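PDB 6CSJ: glycerol dehydrogenase from Bacillus coagulans, which probably catalyses the NAD-dependent oxidation of glycerol and related polyols, and in this doubly substituted form has acquired D-lactate dehydrogenase activity. Local coordinates for residues Ala181-Asn186 with Val195-Ile200; Lys31-Ala36 with Glu78-Glu83; Glu264-Met269 with Leu312-Leu317; Val325-Cys330 with Val343-Val348; Ile117-Ala122 with Ala162-Ser167. The protein carries 2 engineered substitutions. All blocks are in the same frame, centred on the assembly; numbering follows the deposited sequence.

Interaction 1. Residues Ala181-Asn186 with Val195-Ile200; sequences ATKRAN and VTEAAI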
# COMPACT_ATOMS: atom_id res chain seq x y z
N ALA A 181 14.93 -1.99 10.84
CA ALA A 181 14.84 -1.33 12.14
C ALA A 181 14.12 -2.20 13.18
O ALA A 181 14.62 -2.39 14.29
CB ALA A 181 14.15 0.02 12.00
N THR A 182 12.95 -2.71 12.80
CA THR A 182 12.14 -3.56 13.66
C THR A 182 12.87 -4.84 14.08
O THR A 182 12.84 -5.22 15.26
CB THR A 182 10.80 -3.92 13.00
OG1 THR A 182 10.05 -2.72 12.70
CG2 THR A 182 9.97 -4.82 13.90
N LYS A 183 13.53 -5.50 13.14
CA LYS A 183 14.29 -6.71 13.46
C LYS A 183 15.48 -6.40 14.38
O LYS A 183 15.72 -7.15 15.34
CB LYS A 183 14.75 -7.41 12.20
CG LYS A 183 15.25 -8.84 12.42
CD LYS A 183 15.51 -9.52 11.09
CE LYS A 183 15.59 -11.03 11.23
NZ LYS A 183 16.80 -11.43 11.99
N ARG A 184 16.20 -5.30 14.10
CA ARG A 184 17.29 -4.82 14.96
C ARG A 184 16.80 -4.57 16.38
O ARG A 184 17.45 -4.98 17.34
CB ARG A 184 17.89 -3.51 14.43
CG ARG A 184 19.19 -3.65 13.65
CD ARG A 184 19.53 -2.32 12.97
NE ARG A 184 20.39 -2.48 11.78
CZ ARG A 184 20.69 -1.51 10.90
NH1 ARG A 184 20.20 -0.28 11.01
NH2 ARG A 184 21.50 -1.80 9.88
N ALA A 185 15.64 -3.92 16.50
CA ALA A 185 15.00 -3.66 17.79
C ALA A 185 14.44 -4.89 18.49
O ALA A 185 14.09 -4.80 19.65
CB ALA A 185 13.89 -2.62 17.61
N ASN A 186 14.36 -6.03 17.81
CA ASN A 186 13.69 -7.23 18.32
C ASN A 186 12.21 -6.99 18.67
O ASN A 186 11.67 -7.62 19.58
CB ASN A 186 14.46 -7.80 19.53
CG ASN A 186 14.19 -9.27 19.76
OD1 ASN A 186 14.23 -10.07 18.83
ND2 ASN A 186 13.91 -9.65 20.99
N VAL A 195 10.26 -10.94 13.64
CA VAL A 195 10.48 -10.95 12.19
C VAL A 195 11.17 -12.24 11.74
O VAL A 195 12.24 -12.58 12.22
CB VAL A 195 11.29 -9.72 11.74
CG1 VAL A 195 11.55 -9.76 10.23
CG2 VAL A 195 10.56 -8.43 12.12
N THR A 196 10.54 -12.94 10.79
CA THR A 196 11.14 -14.11 10.14
C THR A 196 12.27 -13.70 9.18
O THR A 196 12.31 -12.56 8.70
CB THR A 196 10.10 -14.91 9.31
OG1 THR A 196 9.49 -14.04 8.33
CG2 THR A 196 9.03 -15.50 10.22
N GLU A 197 13.15 -14.65 8.90
CA GLU A 197 14.16 -14.48 7.86
C GLU A 197 13.52 -14.29 6.47
O GLU A 197 13.99 -13.47 5.66
CB GLU A 197 15.14 -15.66 7.84
CG GLU A 197 15.99 -15.79 9.11
CD GLU A 197 16.69 -14.49 9.51
OE1 GLU A 197 17.27 -13.80 8.63
OE2 GLU A 197 16.63 -14.12 10.70
N ALA A 198 12.42 -15.02 6.21
CA ALA A 198 11.66 -14.87 4.97
C ALA A 198 11.20 -13.42 4.74
O ALA A 198 11.39 -12.88 3.66
CB ALA A 198 10.47 -15.81 4.95
N ALA A 199 10.63 -12.79 5.77
CA ALA A 199 10.08 -11.44 5.61
C ALA A 199 11.14 -10.36 5.36
O ALA A 199 10.94 -9.47 4.53
CB ALA A 199 9.22 -11.06 6.82
N ILE A 200 12.26 -10.44 6.08
CA ILE A 200 13.35 -9.48 5.89
C ILE A 200 14.01 -9.68 4.51
O ILE A 200 14.34 -8.70 3.84
CB ILE A 200 14.37 -9.49 7.09
CG1 ILE A 200 15.28 -8.27 7.07
CG2 ILE A 200 15.23 -10.74 7.11
CD1 ILE A 200 14.57 -6.96 7.32
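Lys183 NZ meets Glu197 OE2 at 3.0 Å in a salt bridge that joins the last turn of helix 175-185 to the first turn of helix 197-221. The ammonium group comes to the syn side of the carboxylate, 17° out of its plane. Below this polar end the lysine's methylenes serve as an apolar rod: CD packs on Val195 CG1 at 4.1 Å, and CE rests against Ile200 CG2 at the same separation. Lys183 CG stands anti to the backbone N (chi1 -166°), which carries the chain across Val195, and a bend at the last torsion turns NZ to the glutamate. Deeper in, the methyl groups of Thr182 and Val195 touch, while Thr182 OG1 is bonded back to Glu178 O in its own helix. Outside this shell, both helix ends are finished locally. Asn186 closes helix 175-185 in a Schellman motif with positive phi, and Thr196 is the N-cap of helix 197-221, its OG1 accepting from Ala199 N at 3.1 Å. A methionine in place of Lys183 would probably keep some cover over Val195 but leave the Glu197 carboxylate without its cationic mate. With Glu197 exposed, solvent probably screens the salt bridge, and the methylene packing is likely to matter alongside it.

Interaction 2. Residues Lys31-Ala36 with Glu78-Glu83; sequences KAFIIA and EMSKSE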
# COMPACT_ATOMS: atom_id res chain seq x y z
N LYS A 31 -20.68 -19.18 -6.32
CA LYS A 31 -21.36 -17.91 -6.59
C LYS A 31 -20.57 -16.71 -6.07
O LYS A 31 -20.45 -16.51 -4.86
CB LYS A 31 -22.76 -17.96 -5.96
CG LYS A 31 -23.63 -16.73 -6.16
CD LYS A 31 -24.14 -16.62 -7.58
CE LYS A 31 -24.83 -15.28 -7.81
NZ LYS A 31 -26.14 -15.14 -7.12
N ALA A 32 -20.05 -15.90 -6.99
CA ALA A 32 -19.22 -14.75 -6.66
C ALA A 32 -20.05 -13.47 -6.54
O ALA A 32 -20.99 -13.25 -7.30
CB ALA A 32 -18.14 -14.56 -7.70
N PHE A 33 -19.68 -12.64 -5.57
CA PHE A 33 -20.26 -11.32 -5.38
C PHE A 33 -19.14 -10.31 -5.68
O PHE A 33 -18.19 -10.19 -4.92
CB PHE A 33 -20.78 -11.19 -3.93
CG PHE A 33 -21.46 -9.89 -3.63
CD1 PHE A 33 -22.76 -9.66 -4.07
CD2 PHE A 33 -20.83 -8.91 -2.88
CE1 PHE A 33 -23.41 -8.46 -3.78
CE2 PHE A 33 -21.47 -7.71 -2.59
CZ PHE A 33 -22.76 -7.48 -3.04
N ILE A 34 -19.27 -9.59 -6.79
CA ILE A 34 -18.17 -8.80 -7.35
C ILE A 34 -18.44 -7.31 -7.16
O ILE A 34 -19.29 -6.73 -7.84
CB ILE A 34 -17.95 -9.18 -8.84
CG1 ILE A 34 -17.60 -10.68 -8.95
CG2 ILE A 34 -16.85 -8.32 -9.46
CD1 ILE A 34 -17.45 -11.21 -10.35
N ILE A 35 -17.70 -6.69 -6.24
CA ILE A 35 -17.88 -5.30 -5.86
C ILE A 35 -16.96 -4.41 -6.68
O ILE A 35 -15.77 -4.67 -6.77
CB ILE A 35 -17.59 -5.10 -4.35
CG1 ILE A 35 -18.48 -6.01 -3.50
CG2 ILE A 35 -17.80 -3.66 -3.92
CD1 ILE A 35 -18.00 -6.16 -2.06
N ALA A 36 -17.52 -3.34 -7.26
CA ALA A 36 -16.76 -2.35 -8.01
C ALA A 36 -17.53 -1.03 -8.10
O ALA A 36 -18.76 -1.04 -8.18
CB ALA A 36 -16.45 -2.87 -9.40
N GLU A 78 -25.61 -7.72 3.22
CA GLU A 78 -27.01 -8.15 3.08
C GLU A 78 -27.29 -8.59 1.64
O GLU A 78 -27.78 -9.70 1.43
CB GLU A 78 -28.00 -7.06 3.54
CG GLU A 78 -28.08 -6.91 5.06
CD GLU A 78 -28.84 -8.05 5.75
OE1 GLU A 78 -29.83 -8.58 5.18
OE2 GLU A 78 -28.47 -8.43 6.89
N MET A 79 -26.93 -7.75 0.67
CA MET A 79 -27.04 -8.14 -0.74
C MET A 79 -26.34 -9.46 -1.05
O MET A 79 -26.90 -10.30 -1.75
CB MET A 79 -26.46 -7.05 -1.65
CG MET A 79 -27.27 -5.78 -1.71
SD MET A 79 -26.38 -4.50 -2.60
CE MET A 79 -26.23 -5.25 -4.21
N SER A 80 -25.13 -9.62 -0.51
CA SER A 80 -24.35 -10.86 -0.68
C SER A 80 -25.04 -12.10 -0.09
O SER A 80 -25.07 -13.14 -0.75
CB SER A 80 -22.95 -10.70 -0.07
OG SER A 80 -22.22 -11.91 -0.16
N LYS A 81 -25.57 -12.00 1.13
CA LYS A 81 -26.37 -13.10 1.73
C LYS A 81 -27.65 -13.37 0.93
O LYS A 81 -27.99 -14.53 0.67
CB LYS A 81 -26.77 -12.79 3.18
CG LYS A 81 -25.64 -12.85 4.21
CD LYS A 81 -26.19 -13.08 5.62
CE LYS A 81 -25.24 -12.59 6.71
NZ LYS A 81 -25.41 -11.13 6.95
N SER A 82 -28.33 -12.30 0.54
CA SER A 82 -29.54 -12.35 -0.31
C SER A 82 -29.32 -13.07 -1.66
O SER A 82 -30.18 -13.84 -2.10
CB SER A 82 -30.08 -10.92 -0.52
OG SER A 82 -30.99 -10.85 -1.60
N GLU A 83 -28.17 -12.84 -2.30
CA GLU A 83 -27.80 -13.53 -3.55
C GLU A 83 -27.15 -14.90 -3.32
O GLU A 83 -26.76 -15.56 -4.27
CB GLU A 83 -26.87 -12.65 -4.39
CG GLU A 83 -27.48 -11.31 -4.78
CD GLU A 83 -26.44 -10.32 -5.31
OE1 GLU A 83 -25.39 -10.77 -5.83
OE2 GLU A 83 -26.66 -9.10 -5.21
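Phe33 and Lys31 both send CG anti to the backbone N, and from positions two residues apart, Lys31 just before strand 32-36 and Phe33 within it, they reach the end of helix 70-82. The two elements belong to the Rossmann-like alpha/beta domain, whose parallel sheet has strand 32-36 between 59-63 and 87-92; the helix packs over one side of the sheet. Lys31 bends at chi2 and again at chi4, which brings NZ to Glu83 O at 2.9 Å. This hydrogen bond lies in the carbonyl plane, on a lone pair, with a C=O...N angle of 138°, and it ties the residue leading into the strand to the residue that follows the helix. The same ammonium group has a second, weak bond to Gln60 OE1, on the neighbouring strand.

The ring of Phe33 is the main apolar surface. Ser80 CB sits over the middle of one face, 3.9 Å from the centroid and only 11° off the ring normal, which meets the geometry of a CH-pi contact. Met79 CB approaches Phe33 CZ obliquely at 4.0 Å. The carboxylate of Glu83 comes instead to the ring's edge, its plane turned 54° from that of the ring. There the partly positive ring hydrogens would favour a negative group, an effect probably moderated by Lys31 nearby. Ala62 of strand 59-63 and Ala85, in the loop after the helix, also touch the phenyl group. The nearest point of the edge contact is Glu83 OE1, 3.4 Å from Phe33 CD1.

Interaction 3. Residues Glu264-Met269 with Leu312-Leu317; sequences EETHHM and LGVKEL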
# COMPACT_ATOMS: atom_id res chain seq x y z
N GLU A 264 -1.71 20.68 5.87
CA GLU A 264 -2.84 20.64 4.93
C GLU A 264 -2.41 20.62 3.45
O GLU A 264 -3.02 19.92 2.64
CB GLU A 264 -3.78 21.84 5.19
CG GLU A 264 -3.11 23.21 5.23
CD GLU A 264 -3.73 24.17 6.25
OE1 GLU A 264 -4.03 23.78 7.41
OE2 GLU A 264 -3.90 25.32 5.87
N GLU A 265 -1.36 21.37 3.12
CA GLU A 265 -0.77 21.35 1.76
C GLU A 265 -0.34 19.95 1.26
O GLU A 265 -0.24 19.76 0.05
CB GLU A 265 0.46 22.28 1.66
CG GLU A 265 0.39 23.64 2.30
CD GLU A 265 1.15 23.75 3.62
OE1 GLU A 265 0.70 23.16 4.65
OE2 GLU A 265 2.17 24.43 3.64
N THR A 266 -0.09 19.00 2.16
CA THR A 266 0.34 17.65 1.76
C THR A 266 -0.80 16.67 1.51
O THR A 266 -0.53 15.54 1.09
CB THR A 266 1.28 17.01 2.80
OG1 THR A 266 0.55 16.66 3.98
CG2 THR A 266 2.41 17.96 3.15
N HIS A 267 -2.05 17.07 1.77
CA HIS A 267 -3.21 16.20 1.53
C HIS A 267 -3.42 15.83 0.05
O HIS A 267 -3.94 14.76 -0.25
CB HIS A 267 -4.50 16.80 2.10
CG HIS A 267 -4.52 16.88 3.60
ND1 HIS A 267 -5.44 17.63 4.30
CD2 HIS A 267 -3.72 16.33 4.54
CE1 HIS A 267 -5.21 17.52 5.59
NE2 HIS A 267 -4.17 16.73 5.77
N HIS A 268 -2.99 16.69 -0.87
CA HIS A 268 -3.05 16.38 -2.31
C HIS A 268 -1.98 15.35 -2.78
O HIS A 268 -2.06 14.87 -3.90
CB HIS A 268 -2.99 17.67 -3.15
CG HIS A 268 -1.60 18.19 -3.38
ND1 HIS A 268 -0.91 18.92 -2.43
CD2 HIS A 268 -0.78 18.11 -4.45
CE1 HIS A 268 0.28 19.26 -2.91
NE2 HIS A 268 0.38 18.77 -4.13
N MET A 269 -0.99 15.04 -1.94
CA MET A 269 0.01 14.03 -2.26
C MET A 269 -0.49 12.64 -1.87
O MET A 269 -1.17 12.48 -0.86
CB MET A 269 1.33 14.30 -1.52
CG MET A 269 1.92 15.68 -1.74
SD MET A 269 2.25 16.10 -3.45
CE MET A 269 3.59 14.99 -3.87
N LEU A 312 6.34 18.07 -1.43
CA LEU A 312 5.02 17.74 -0.90
C LEU A 312 4.02 18.92 -0.87
O LEU A 312 2.93 18.76 -0.33
CB LEU A 312 5.14 17.17 0.52
CG LEU A 312 6.08 15.99 0.73
CD1 LEU A 312 6.04 15.61 2.21
CD2 LEU A 312 5.68 14.80 -0.14
N GLY A 313 4.40 20.07 -1.42
CA GLY A 313 3.54 21.26 -1.47
C GLY A 313 3.74 22.30 -0.38
O GLY A 313 3.06 23.34 -0.38
N VAL A 314 4.65 22.04 0.55
CA VAL A 314 4.90 22.94 1.69
C VAL A 314 5.81 24.08 1.23
O VAL A 314 7.00 23.88 1.04
CB VAL A 314 5.54 22.21 2.90
CG1 VAL A 314 5.67 23.15 4.10
CG2 VAL A 314 4.74 20.98 3.29
N LYS A 315 5.24 25.27 1.05
CA LYS A 315 5.98 26.44 0.55
C LYS A 315 6.89 27.09 1.59
O LYS A 315 7.90 27.66 1.21
CB LYS A 315 5.01 27.50 0.00
CG LYS A 315 4.12 27.00 -1.14
CD LYS A 315 3.66 28.15 -2.02
CE LYS A 315 3.11 27.63 -3.33
NZ LYS A 315 2.40 28.71 -4.05
N GLU A 316 6.51 27.03 2.87
CA GLU A 316 7.29 27.61 3.97
C GLU A 316 7.47 26.63 5.11
O GLU A 316 6.50 26.03 5.56
CB GLU A 316 6.57 28.84 4.53
CG GLU A 316 6.54 30.02 3.58
CD GLU A 316 6.52 31.36 4.31
OE1 GLU A 316 7.24 31.51 5.32
OE2 GLU A 316 5.80 32.29 3.86
N LEU A 317 8.70 26.49 5.61
CA LEU A 317 8.95 25.80 6.87
C LEU A 317 8.40 26.65 8.01
O LEU A 317 8.87 27.75 8.23
CB LEU A 317 10.45 25.56 7.09
CG LEU A 317 11.17 24.52 6.20
CD1 LEU A 317 10.64 24.36 4.77
CD2 LEU A 317 12.66 24.87 6.22
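Apolar packing joins Thr266 to Leu312 and Val314: its methyl CG2 lies 3.9 Å from Leu312 CB and 3.8 Å from Val314 CG2, with the threonine and valine side by side and pointing the same way. With CG anti to the carbonyl carbon (chi1 -55°), Met269 CG meets Leu312 CD2 at 4.2 Å; the bend at chi2 then brings SD near Leu312 CA. Carbonyl contacts form the second group. Leu312 O receives a CA-H...O contact from Thr266 CA at 3.5 Å, with 144° at the hydrogen, and Met269 CG comes equally near that oxygen. Glu265 CB rests on Gly313 O. At Gly313 phi is 96°, and a CB would clash with Glu265 O and His268 CE1, so the close approach depends on a bare CA. Conventional hydrogen bonds stay on their own sides: His268 ND1 gives a weak one to Glu265 O, 2.7 Å long, and Thr266 OG1 is bonded to Leu263 O and Leu260 O. An alanine at Met269, lacking the CG that lies toward the rim of one His268 face, is likely to open a gap beside Leu312 CD2 and hold that ring less firmly. Here two interhelical loops pack together in the helical part of the chain, a type I turn from Thr266 to Met269 leading into helix 271-285.

Interaction 4. Residues Val325-Cys330 with Val343-Val348; sequences VAELSC and VTPDLV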
# COMPACT_ATOMS: atom_id res chain seq x y z
N VAL A 325 3.69 18.06 13.56
CA VAL A 325 4.01 16.88 12.74
C VAL A 325 4.83 15.86 13.55
O VAL A 325 4.51 14.67 13.58
CB VAL A 325 4.77 17.25 11.44
CG1 VAL A 325 5.27 16.01 10.72
CG2 VAL A 325 3.91 18.08 10.50
N ALA A 326 5.88 16.35 14.21
CA ALA A 326 6.74 15.51 15.04
C ALA A 326 6.01 14.91 16.24
O ALA A 326 6.21 13.73 16.56
CB ALA A 326 7.95 16.31 15.51
N GLU A 327 5.18 15.72 16.90
CA GLU A 327 4.38 15.26 18.04
C GLU A 327 3.40 14.17 17.63
O GLU A 327 3.34 13.12 18.29
CB GLU A 327 3.66 16.42 18.75
CG GLU A 327 4.41 16.96 19.98
CD GLU A 327 4.52 18.48 20.02
OE1 GLU A 327 3.50 19.17 19.75
OE2 GLU A 327 5.62 18.98 20.33
N LEU A 328 2.69 14.39 16.53
CA LEU A 328 1.75 13.38 16.03
C LEU A 328 2.48 12.09 15.60
O LEU A 328 1.95 10.99 15.82
CB LEU A 328 0.88 13.94 14.89
CG LEU A 328 -0.28 13.06 14.36
CD1 LEU A 328 -1.21 12.54 15.44
CD2 LEU A 328 -1.07 13.88 13.34
N SER A 329 3.67 12.23 15.01
CA SER A 329 4.49 11.06 14.64
C SER A 329 4.88 10.22 15.85
O SER A 329 5.04 9.01 15.72
CB SER A 329 5.76 11.49 13.90
OG SER A 329 5.49 12.29 12.77
N CYS A 330 5.04 10.86 17.01
CA CYS A 330 5.42 10.21 18.27
C CYS A 330 4.26 9.89 19.23
O CYS A 330 4.51 9.54 20.39
CB CYS A 330 6.45 11.08 19.00
SG CYS A 330 7.97 11.33 18.06
N VAL A 343 13.31 7.56 20.96
CA VAL A 343 12.82 8.58 20.05
C VAL A 343 12.04 9.63 20.83
O VAL A 343 11.26 9.29 21.71
CB VAL A 343 11.88 7.96 19.00
CG1 VAL A 343 11.31 9.04 18.07
CG2 VAL A 343 12.62 6.88 18.21
N THR A 344 12.24 10.90 20.49
CA THR A 344 11.49 12.01 21.10
C THR A 344 11.01 12.94 19.99
O THR A 344 11.59 12.92 18.89
CB THR A 344 12.36 12.85 22.05
OG1 THR A 344 13.38 13.51 21.30
CG2 THR A 344 13.03 11.97 23.11
N PRO A 345 9.99 13.76 20.26
CA PRO A 345 9.56 14.75 19.27
C PRO A 345 10.66 15.68 18.75
O PRO A 345 10.69 15.97 17.55
CB PRO A 345 8.46 15.52 20.00
CG PRO A 345 7.91 14.54 20.99
CD PRO A 345 9.01 13.61 21.35
N ASP A 346 11.56 16.12 19.63
CA ASP A 346 12.73 16.93 19.22
C ASP A 346 13.59 16.22 18.20
O ASP A 346 14.04 16.83 17.24
CB ASP A 346 13.62 17.29 20.43
CG ASP A 346 13.07 18.43 21.26
OD1 ASP A 346 12.00 18.98 20.95
OD2 ASP A 346 13.73 18.79 22.26
N LEU A 347 13.83 14.93 18.43
CA LEU A 347 14.67 14.11 17.56
C LEU A 347 14.01 13.90 16.18
O LEU A 347 14.68 13.97 15.14
CB LEU A 347 14.96 12.77 18.24
CG LEU A 347 16.23 11.98 17.92
CD1 LEU A 347 17.53 12.76 18.09
CD2 LEU A 347 16.26 10.77 18.87
N VAL A 348 12.69 13.68 16.19
CA VAL A 348 11.91 13.52 14.96
C VAL A 348 11.78 14.85 14.19
O VAL A 348 11.88 14.87 12.97
CB VAL A 348 10.53 12.89 15.23
CG1 VAL A 348 9.69 12.81 13.95
CG2 VAL A 348 10.70 11.51 15.86
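Cys330 SG is the bump that fills the hollow between Val343, Pro345 and Val348. Its closest neighbour is Val348 CG2 at 3.5 Å; Val343 CG1 stands at 4.0 Å, and Pro345 CD bounds the sulfur at 4.1 Å. With SG anti to the carbonyl carbon (chi1 -61°), the thiol is directed into this recess at the start of the second helix. The other branch of Val348 makes a bump the opposite way: CG1 settles against Ala326 CA and Ser329 CB, each 4.1 Å away, in the shallow surface left by these small residues. Ala326 CB in turn presses on Pro345 O at 3.4 Å. The two segments are the end of helix 319-329 and the beginning of helix 345-365, neighbours in the all-helical part of the chain joined by an irregular connection. Thr344 is the N-cap of the later helix, with OG1 accepting from Leu347 N at an angle of 156°. In the earlier one, Ser329 OG curls back to Val325 O at 2.7 Å, the hydroxyl oxygen standing 37° out of the carbonyl plane, on the opposite face from Ser329 N. Ile256 of helix 252-259 backs both Ser329 and Val348, and on the solvent side Glu327 CG lies beside Pro345 CB.

Interaction 5. Residues Ile117-Ala122 with Ala162-Ser167; sequences IASTNA and ARLLVS. Engineered in segment 117-122: Asn121 (natural residue Asp).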
# COMPACT_ATOMS: atom_id res chain seq x y z
N ILE A 117 -4.77 -0.56 -9.65
CA ILE A 117 -3.57 0.28 -9.54
C ILE A 117 -2.61 -0.42 -8.59
O ILE A 117 -3.02 -1.30 -7.82
CB ILE A 117 -3.90 1.69 -8.99
CG1 ILE A 117 -4.33 1.62 -7.50
CG2 ILE A 117 -4.94 2.38 -9.89
CD1 ILE A 117 -5.04 2.86 -6.95
N ALA A 118 -1.34 -0.04 -8.65
CA ALA A 118 -0.30 -0.63 -7.80
C ALA A 118 0.46 0.51 -7.11
O ALA A 118 1.65 0.71 -7.33
CB ALA A 118 0.63 -1.50 -8.61
N SER A 119 -0.28 1.22 -6.25
CA SER A 119 0.16 2.46 -5.61
C SER A 119 0.43 2.36 -4.10
O SER A 119 0.95 3.31 -3.51
CB SER A 119 -0.90 3.54 -5.84
OG SER A 119 -2.14 3.14 -5.27
N THR A 120 0.03 1.26 -3.47
CA THR A 120 0.34 1.05 -2.05
C THR A 120 0.58 -0.44 -1.81
O THR A 120 0.28 -1.28 -2.66
CB THR A 120 -0.79 1.55 -1.09
OG1 THR A 120 -1.85 0.57 -0.99
CG2 THR A 120 -1.40 2.92 -1.51
N ASN A 121 1.09 -0.76 -0.62
CA ASN A 121 1.25 -2.15 -0.20
C ASN A 121 0.08 -2.68 0.67
O ASN A 121 0.20 -3.73 1.29
CB ASN A 121 2.61 -2.34 0.50
CG ASN A 121 2.76 -1.51 1.76
OD1 ASN A 121 1.80 -0.96 2.28
ND2 ASN A 121 3.99 -1.42 2.25
N ALA A 122 -1.05 -1.98 0.65
CA ALA A 122 -2.26 -2.41 1.42
C ALA A 122 -2.97 -3.69 0.93
O ALA A 122 -3.48 -4.43 1.76
CB ALA A 122 -3.26 -1.26 1.48
N ALA A 162 0.91 7.01 -14.59
CA ALA A 162 2.20 6.53 -14.07
C ALA A 162 2.54 7.09 -12.68
O ALA A 162 3.25 6.44 -11.90
CB ALA A 162 3.32 6.83 -15.05
N ARG A 163 2.04 8.28 -12.37
CA ARG A 163 2.17 8.85 -11.03
C ARG A 163 1.78 7.86 -9.92
O ARG A 163 2.42 7.82 -8.87
CB ARG A 163 1.33 10.13 -10.90
CG ARG A 163 1.58 10.86 -9.60
CD ARG A 163 0.73 12.09 -9.43
NE ARG A 163 0.92 12.63 -8.09
CZ ARG A 163 0.09 13.45 -7.45
NH1 ARG A 163 -1.03 13.86 -8.02
NH2 ARG A 163 0.40 13.85 -6.22
N LEU A 164 0.73 7.08 -10.17
CA LEU A 164 0.26 6.08 -9.22
C LEU A 164 1.23 4.90 -9.06
O LEU A 164 1.39 4.39 -7.94
CB LEU A 164 -1.14 5.58 -9.58
CG LEU A 164 -2.29 6.57 -9.28
CD1 LEU A 164 -3.56 6.16 -10.02
CD2 LEU A 164 -2.56 6.68 -7.78
N LEU A 165 1.85 4.46 -10.15
CA LEU A 165 2.84 3.38 -10.07
C LEU A 165 4.09 3.86 -9.32
O LEU A 165 4.64 3.13 -8.48
CB LEU A 165 3.24 2.86 -11.46
CG LEU A 165 4.10 1.58 -11.45
CD1 LEU A 165 3.29 0.37 -11.01
CD2 LEU A 165 4.70 1.34 -12.82
N VAL A 166 4.50 5.09 -9.62
CA VAL A 166 5.64 5.73 -8.96
C VAL A 166 5.37 5.90 -7.46
O VAL A 166 6.24 5.60 -6.64
CB VAL A 166 5.99 7.09 -9.62
CG1 VAL A 166 7.00 7.87 -8.79
CG2 VAL A 166 6.53 6.86 -11.03
N SER A 167 4.16 6.34 -7.12
CA SER A 167 3.76 6.44 -5.72
C SER A 167 3.89 5.08 -4.99
O SER A 167 4.32 5.04 -3.84
CB SER A 167 2.34 6.99 -5.58
OG SER A 167 2.07 7.34 -4.23
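Ser119 CB comes unusually near a helix carbonyl, 3.2 Å from Leu164 O, and Ser119 CA makes a CA-H...O contact with the same oxygen at 3.3 Å, the angle at the hydrogen being 123°. Leu164 O therefore faces carbon on this side of the contact, and the serine's backbone lies directly against the first turns of helix 162-173. Leucine branches extend the packing to either side. Leu164 CD1 touches Ile117 CG2 at 4.0 Å, the two side chains crossing at a slant, while its CD2 meets Ser119 CB. Leu165 starts away from the loop, but CG anti to the backbone N (chi1 -171°) and a bend at chi2 bring CD1 back to Ala118 CB at 4.0 Å. Some polar groups have partners on other helices: Ala118 O accepts from Asn237 ND2 of helix 228-248, and Arg163 forms a salt bridge with Glu273. Further along the loop Thr120 OG1 accepts from Ala122 N at 3.1 Å in an ST turn. Asn121, an engineered residue replacing aspartate, gives its backbone N to Asp171 OD2 and its ND2 to Ser241 OG. The loop after strand 111-115 thus meets the helical domain, consistent with the interdomain cleft that holds the active site in iron-containing alcohol dehydrogenases.

Interaction 5 lies nearest the middle of the molecule, its centre about 8 Å from that of the chain, and it joins the strand-rich and helical parts. Interactions 3 and 5 are the pair that touch: Arg163 NH2 lies 3.5 Å from His268 O, a packing contact, although their centres are about 20 Å apart. Interactions 3 and 4 share one side of the chain, with nearest atoms about 7 Å apart, and interaction 1 comes within about 9 Å of interaction 4. Interaction 2, in the sheet domain, is remote, its centre about 45 Å from that of interaction 4 across the chain's centre. Interaction 5 probably borders the active-site cleft; its loop includes the engineered Asn121.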